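Local coordinates for protein intermedilysin (Streptococcus intermedius, PDB 5IMW) that probably lyses host cells by binding cholesterol-containing membranes, inserting into them and assembling into an oligomeric pore, at residues 19-27 with 79-87; 55-63 with 342-350. All coordinates share one frame; numbering follows the deposited sequence.

Contact 1 (19-27 with 79-87); sequences KLNILTHQG and KADQSLLEN
Leu85 stands on the short, weakly bonded helix 82-85 as a forked knob pressed into the bend between helix 19-22 and strand 24-26, an inverse gamma turn centred on Leu23. Both methyls lie against the backbone of this bend: CD2 is 3.8 Å from Leu23 C, while CD1 sits between Ile22 O and the start of the strand, 3.9 Å from Thr24 O and 4.1 Å from His25 CB. His25 borders the hollow on its strand side.

Leu23 answers with a knob of its own. Its CG is turned away from the carbonyl carbon (chi1 -60°), and the single methyl CD2 enters a three-sided hollow made by Ala80 CB at 4.1 Å, Leu84 CD2 at 4.0 Å and Leu85 CD2 at 4.2 Å. Ile22 closes the flank, its CG2 resting 3.8 Å from Ala80 O.

At the outer rim Gln82 points away at its root but folds back at chi2 (64°), which brings its amide obliquely past the His25 ring, the two planes 48° apart. No hydrogen bond joins the segments; leucine methyls pack on one another, Ala80 CB and backbone. Phe337 and Ile346 also pack against Leu23. The contact is apolar packing of a helix-to-strand turn on a short helix that ends in a Schellman motif at Asn87. Its segments hold His25 and Glu86, which bind one zinc ion in a structure of this toxin; no zinc is bound here.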
# COMPACT_ATOMS: atom_id res chain seq x y z
N LYS A 19 20.52 -4.31 13.07
CA LYS A 19 19.18 -3.78 13.26
C LYS A 19 18.26 -4.14 12.09
O LYS A 19 17.27 -4.86 12.25
CB LYS A 19 19.25 -2.26 13.44
CG LYS A 19 20.13 -1.81 14.60
CD LYS A 19 21.13 -0.75 14.16
CE LYS A 19 20.44 0.53 13.72
NZ LYS A 19 21.41 1.57 13.30
N LEU A 20 18.59 -3.63 10.90
CA LEU A 20 17.75 -3.86 9.72
C LEU A 20 17.86 -5.30 9.24
O LEU A 20 18.22 -5.54 8.08
CB LEU A 20 18.13 -2.88 8.61
CG LEU A 20 19.62 -2.74 8.28
CD1 LEU A 20 19.92 -3.19 6.86
CD2 LEU A 20 20.07 -1.30 8.50
N ASN A 21 17.55 -6.26 10.11
CA ASN A 21 17.60 -7.67 9.74
C ASN A 21 16.94 -8.54 10.80
O ASN A 21 16.40 -9.61 10.48
CB ASN A 21 19.05 -8.11 9.50
CG ASN A 21 19.37 -8.27 8.03
OD1 ASN A 21 19.38 -9.39 7.51
ND2 ASN A 21 19.63 -7.16 7.35
N ILE A 22 16.98 -8.10 12.07
CA ILE A 22 16.30 -8.84 13.13
C ILE A 22 14.80 -8.65 13.01
O ILE A 22 14.02 -9.57 13.31
CB ILE A 22 16.80 -8.39 14.51
CG1 ILE A 22 18.32 -8.47 14.60
CG2 ILE A 22 16.16 -9.25 15.60
CD1 ILE A 22 18.86 -7.80 15.82
N LEU A 23 14.36 -7.47 12.60
CA LEU A 23 12.94 -7.16 12.48
C LEU A 23 12.42 -7.50 11.09
O LEU A 23 11.70 -6.72 10.46
CB LEU A 23 12.72 -5.69 12.81
CG LEU A 23 13.15 -5.30 14.23
CD1 LEU A 23 13.29 -3.79 14.35
CD2 LEU A 23 12.17 -5.84 15.25
N THR A 24 12.79 -8.68 10.61
CA THR A 24 12.43 -9.14 9.28
C THR A 24 11.63 -10.43 9.41
O THR A 24 12.10 -11.39 10.03
CB THR A 24 13.68 -9.36 8.42
OG1 THR A 24 14.71 -8.45 8.83
CG2 THR A 24 13.37 -9.12 6.96
N HIS A 25 10.43 -10.45 8.85
CA HIS A 25 9.56 -11.62 8.85
C HIS A 25 9.36 -12.07 7.42
O HIS A 25 8.80 -11.33 6.60
CB HIS A 25 8.21 -11.31 9.52
CG HIS A 25 7.21 -12.41 9.39
ND1 HIS A 25 7.26 -13.56 10.15
CD2 HIS A 25 6.14 -12.54 8.58
CE1 HIS A 25 6.26 -14.35 9.81
NE2 HIS A 25 5.56 -13.76 8.86
N GLN A 26 9.81 -13.29 7.11
CA GLN A 26 9.73 -13.83 5.76
C GLN A 26 8.56 -14.82 5.69
O GLN A 26 8.60 -15.88 6.32
CB GLN A 26 11.03 -14.52 5.37
CG GLN A 26 11.18 -14.77 3.86
CD GLN A 26 11.72 -13.56 3.13
OE1 GLN A 26 12.49 -12.77 3.68
NE2 GLN A 26 11.33 -13.40 1.87
N GLY A 27 7.53 -14.46 4.93
CA GLY A 27 6.41 -15.35 4.69
C GLY A 27 6.77 -16.43 3.69
O GLY A 27 7.94 -16.74 3.46
N LYS A 79 11.01 -6.70 24.02
CA LYS A 79 12.04 -7.46 23.34
C LYS A 79 11.76 -7.48 21.84
O LYS A 79 10.61 -7.65 21.42
CB LYS A 79 12.11 -8.90 23.87
CG LYS A 79 13.11 -9.09 25.00
CD LYS A 79 13.30 -10.57 25.33
CE LYS A 79 12.01 -11.21 25.81
NZ LYS A 79 12.23 -12.60 26.32
N ALA A 80 12.81 -7.31 21.04
CA ALA A 80 12.70 -7.39 19.59
C ALA A 80 12.74 -8.86 19.14
O ALA A 80 13.58 -9.28 18.33
CB ALA A 80 13.80 -6.57 18.93
N ASP A 81 11.81 -9.64 19.67
CA ASP A 81 11.73 -11.06 19.41
C ASP A 81 10.60 -11.33 18.41
O ASP A 81 10.14 -10.42 17.72
CB ASP A 81 11.55 -11.81 20.74
CG ASP A 81 10.31 -11.36 21.49
OD1 ASP A 81 9.31 -10.97 20.84
OD2 ASP A 81 10.32 -11.39 22.74
N GLN A 82 10.15 -12.58 18.35
CA GLN A 82 9.12 -12.94 17.38
C GLN A 82 7.80 -12.24 17.69
O GLN A 82 7.06 -11.87 16.77
CB GLN A 82 8.93 -14.46 17.37
CG GLN A 82 7.86 -14.96 16.41
CD GLN A 82 8.20 -14.69 14.96
OE1 GLN A 82 9.30 -14.25 14.64
NE2 GLN A 82 7.24 -14.94 14.07
N SER A 83 7.49 -12.05 18.97
CA SER A 83 6.19 -11.49 19.34
C SER A 83 6.01 -10.07 18.81
O SER A 83 4.89 -9.67 18.49
CB SER A 83 6.03 -11.51 20.86
OG SER A 83 7.27 -11.35 21.52
N LEU A 84 7.10 -9.30 18.70
CA LEU A 84 6.97 -7.94 18.20
C LEU A 84 6.60 -7.92 16.72
O LEU A 84 5.86 -7.03 16.28
CB LEU A 84 8.27 -7.17 18.42
CG LEU A 84 8.22 -5.65 18.18
CD1 LEU A 84 7.36 -4.97 19.23
CD2 LEU A 84 9.61 -5.05 18.16
N LEU A 85 7.08 -8.89 15.94
CA LEU A 85 6.73 -8.95 14.53
C LEU A 85 5.27 -9.31 14.33
O LEU A 85 4.63 -8.84 13.38
CB LEU A 85 7.64 -9.94 13.81
CG LEU A 85 9.13 -9.63 13.88
CD1 LEU A 85 9.95 -10.73 13.22
CD2 LEU A 85 9.44 -8.29 13.23
N GLU A 86 4.72 -10.15 15.21
CA GLU A 86 3.29 -10.40 15.24
C GLU A 86 2.52 -9.25 15.87
O GLU A 86 1.29 -9.35 16.03
CB GLU A 86 2.99 -11.70 15.99
CG GLU A 86 3.52 -12.95 15.30
CD GLU A 86 3.45 -14.17 16.19
OE1 GLU A 86 3.02 -14.04 17.36
OE2 GLU A 86 3.84 -15.27 15.73
N ASN A 87 3.20 -8.17 16.25
CA ASN A 87 2.58 -6.99 16.85
C ASN A 87 1.82 -7.35 18.12
O ASN A 87 0.80 -6.73 18.44
CB ASN A 87 1.65 -6.29 15.85
CG ASN A 87 1.23 -4.92 16.32
OD1 ASN A 87 1.99 -3.96 16.24
ND2 ASN A 87 0.00 -4.83 16.83

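Contact 2 (55-63 with 342-350); sequences ISNATSKLS and SIATIQNNT
Ile55 and Thr350 are the first of three hydrogen-bonded pairs within the antiparallel strands 55-59 and 346-350. Ile55 N gives a bond of 3.0 Å to Thr350 O, and Thr350 N returns one to Ile55 O at 3.2 Å. Asn57 and Asn348 repeat the exchange, Asn348 N to Asn57 O being the shorter bond at 2.9 Å. Thr59 and Ile346 form the last such pair, each N bonded to the other's O.

Between them, the non-hydrogen-bonded pairs Ser56-Asn349 and Ala58-Gln347 bring CA-H groups onto the same carbonyls: Asn349 CA lies 3.2 Å from Ile55 O, and Ala58 CA 3.3 Å from Ile346 O. Thr345 holds CG2 opposite its own N, with OG1 beside that N (chi1 -48°), which sets the methyl 3.6 Å from Ala58 CB.

Beyond the last pair the chain at Ser60 turns off, and Leu62 comes back across Ile346 at about a right angle, its CD2 3.7 Å from Ile346 CD1. On the face carrying Asn57, Asn348 and Thr350 lies helix 160-167. Six main-chain bonds thus satisfy the facing N-H and C=O groups of three residue pairs, so the cohesion of this strand pair rests largely on backbone rather than on side-chain polarity.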
# COMPACT_ATOMS: atom_id res chain seq x y z
N ILE A 55 6.25 -8.97 -2.12
CA ILE A 55 6.03 -7.67 -1.49
C ILE A 55 7.00 -7.53 -0.32
O ILE A 55 7.21 -8.48 0.44
CB ILE A 55 4.58 -7.50 -1.00
CG1 ILE A 55 4.41 -6.19 -0.24
CG2 ILE A 55 4.16 -8.69 -0.14
CD1 ILE A 55 2.98 -5.84 0.07
N SER A 56 7.61 -6.35 -0.20
CA SER A 56 8.54 -6.05 0.89
C SER A 56 8.18 -4.68 1.44
O SER A 56 8.39 -3.66 0.77
CB SER A 56 9.99 -6.09 0.41
OG SER A 56 10.47 -4.79 0.11
N ASN A 57 7.64 -4.64 2.66
CA ASN A 57 7.15 -3.42 3.27
C ASN A 57 7.86 -3.19 4.59
O ASN A 57 7.91 -4.09 5.44
CB ASN A 57 5.63 -3.48 3.50
CG ASN A 57 5.07 -2.17 4.00
OD1 ASN A 57 4.48 -2.11 5.08
ND2 ASN A 57 5.24 -1.11 3.22
N ALA A 58 8.41 -1.99 4.77
CA ALA A 58 9.13 -1.60 5.98
C ALA A 58 8.40 -0.44 6.64
O ALA A 58 8.14 0.58 5.99
CB ALA A 58 10.57 -1.21 5.65
N THR A 59 8.07 -0.60 7.92
CA THR A 59 7.30 0.40 8.65
C THR A 59 7.82 0.52 10.07
O THR A 59 8.11 -0.49 10.72
CB THR A 59 5.81 0.06 8.69
OG1 THR A 59 5.60 -1.08 9.54
CG2 THR A 59 5.27 -0.25 7.29
N SER A 60 7.94 1.76 10.55
CA SER A 60 8.23 2.02 11.95
C SER A 60 6.99 2.32 12.77
O SER A 60 7.04 2.24 14.00
CB SER A 60 9.22 3.18 12.08
OG SER A 60 8.77 4.31 11.35
N LYS A 61 5.88 2.65 12.11
CA LYS A 61 4.62 2.94 12.79
C LYS A 61 3.81 1.65 12.90
O LYS A 61 3.32 1.13 11.90
CB LYS A 61 3.84 4.01 12.03
CG LYS A 61 4.39 5.43 12.18
CD LYS A 61 4.32 6.23 10.88
CE LYS A 61 3.58 7.55 11.07
NZ LYS A 61 2.10 7.38 11.14
N LEU A 62 3.67 1.15 14.12
CA LEU A 62 2.95 -0.09 14.38
C LEU A 62 1.54 0.20 14.88
O LEU A 62 1.30 1.18 15.58
CB LEU A 62 3.70 -0.94 15.41
CG LEU A 62 4.87 -1.74 14.85
CD1 LEU A 62 6.13 -1.49 15.66
CD2 LEU A 62 4.52 -3.22 14.82
N SER A 63 0.61 -0.68 14.50
CA SER A 63 -0.78 -0.51 14.89
C SER A 63 -0.98 -0.90 16.35
O SER A 63 -0.25 -1.72 16.91
CB SER A 63 -1.69 -1.35 14.00
OG SER A 63 -0.93 -2.13 13.09
N SER A 342 17.85 4.44 18.33
CA SER A 342 17.50 4.56 16.93
C SER A 342 16.10 4.02 16.70
O SER A 342 15.59 3.22 17.48
CB SER A 342 18.51 3.81 16.05
OG SER A 342 19.84 4.09 16.45
N ILE A 343 15.48 4.46 15.61
CA ILE A 343 14.11 4.07 15.31
C ILE A 343 14.12 2.68 14.69
O ILE A 343 14.85 2.42 13.72
CB ILE A 343 13.42 5.08 14.38
CG1 ILE A 343 13.97 6.51 14.57
CG2 ILE A 343 11.92 5.08 14.63
CD1 ILE A 343 13.86 7.05 15.98
N ALA A 344 13.32 1.78 15.24
CA ALA A 344 13.30 0.39 14.80
C ALA A 344 12.32 0.22 13.65
O ALA A 344 11.15 0.61 13.76
CB ALA A 344 12.92 -0.53 15.96
N THR A 345 12.80 -0.36 12.56
CA THR A 345 11.97 -0.64 11.39
C THR A 345 11.61 -2.12 11.37
O THR A 345 12.46 -2.97 11.64
CB THR A 345 12.71 -0.27 10.10
OG1 THR A 345 13.26 1.05 10.23
CG2 THR A 345 11.76 -0.30 8.92
N ILE A 346 10.36 -2.41 11.05
CA ILE A 346 9.88 -3.78 10.88
C ILE A 346 9.61 -4.02 9.40
O ILE A 346 8.85 -3.28 8.77
CB ILE A 346 8.62 -4.04 11.73
CG1 ILE A 346 9.04 -4.27 13.18
CG2 ILE A 346 7.84 -5.24 11.18
CD1 ILE A 346 7.90 -4.52 14.14
N GLN A 347 10.23 -5.06 8.86
CA GLN A 347 10.19 -5.36 7.43
C GLN A 347 9.53 -6.71 7.23
O GLN A 347 10.01 -7.72 7.75
CB GLN A 347 11.60 -5.34 6.84
CG GLN A 347 11.65 -4.97 5.36
CD GLN A 347 13.06 -4.61 4.91
OE1 GLN A 347 14.02 -4.74 5.67
NE2 GLN A 347 13.18 -4.15 3.67
N ASN A 348 8.43 -6.73 6.49
CA ASN A 348 7.68 -7.96 6.21
C ASN A 348 7.79 -8.29 4.73
O ASN A 348 7.48 -7.45 3.88
CB ASN A 348 6.21 -7.82 6.62
CG ASN A 348 6.04 -7.46 8.08
OD1 ASN A 348 6.98 -7.06 8.76
ND2 ASN A 348 4.81 -7.61 8.58
N ASN A 349 8.24 -9.50 4.43
CA ASN A 349 8.42 -9.95 3.06
C ASN A 349 7.66 -11.26 2.85
O ASN A 349 7.52 -12.07 3.77
CB ASN A 349 9.90 -10.15 2.73
CG ASN A 349 10.74 -8.94 3.08
OD1 ASN A 349 10.24 -7.82 3.15
ND2 ASN A 349 12.04 -9.15 3.30
N THR A 350 7.16 -11.45 1.63
CA THR A 350 6.40 -12.66 1.31
C THR A 350 6.17 -12.70 -0.19
O THR A 350 6.37 -11.71 -0.90
CB THR A 350 5.07 -12.71 2.06
OG1 THR A 350 4.35 -13.89 1.69
CG2 THR A 350 4.22 -11.50 1.74

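How the contacts relate
Strand 346-361 ties the two contacts together: in the three-stranded sheet it lies between strand 44-59, its antiparallel partner in contact 2, and strand 24-26, the parallel neighbour that belongs to contact 1. On its other edge it bonds to segment 19-27, probably Gln347 N to Leu23 O and Gly27 N to Asn349 O. The centre of contact 2 lies about 12 Å from the centre of the chain, that of contact 1 about 20 Å, yet both are only partly buried and each has exposed residues. Contact 1 buries about half as much surface and has apolar chemistry; contact 2 relies on main-chain hydrogen bonds. Ile346 is shared, also touching Leu85 of contact 1.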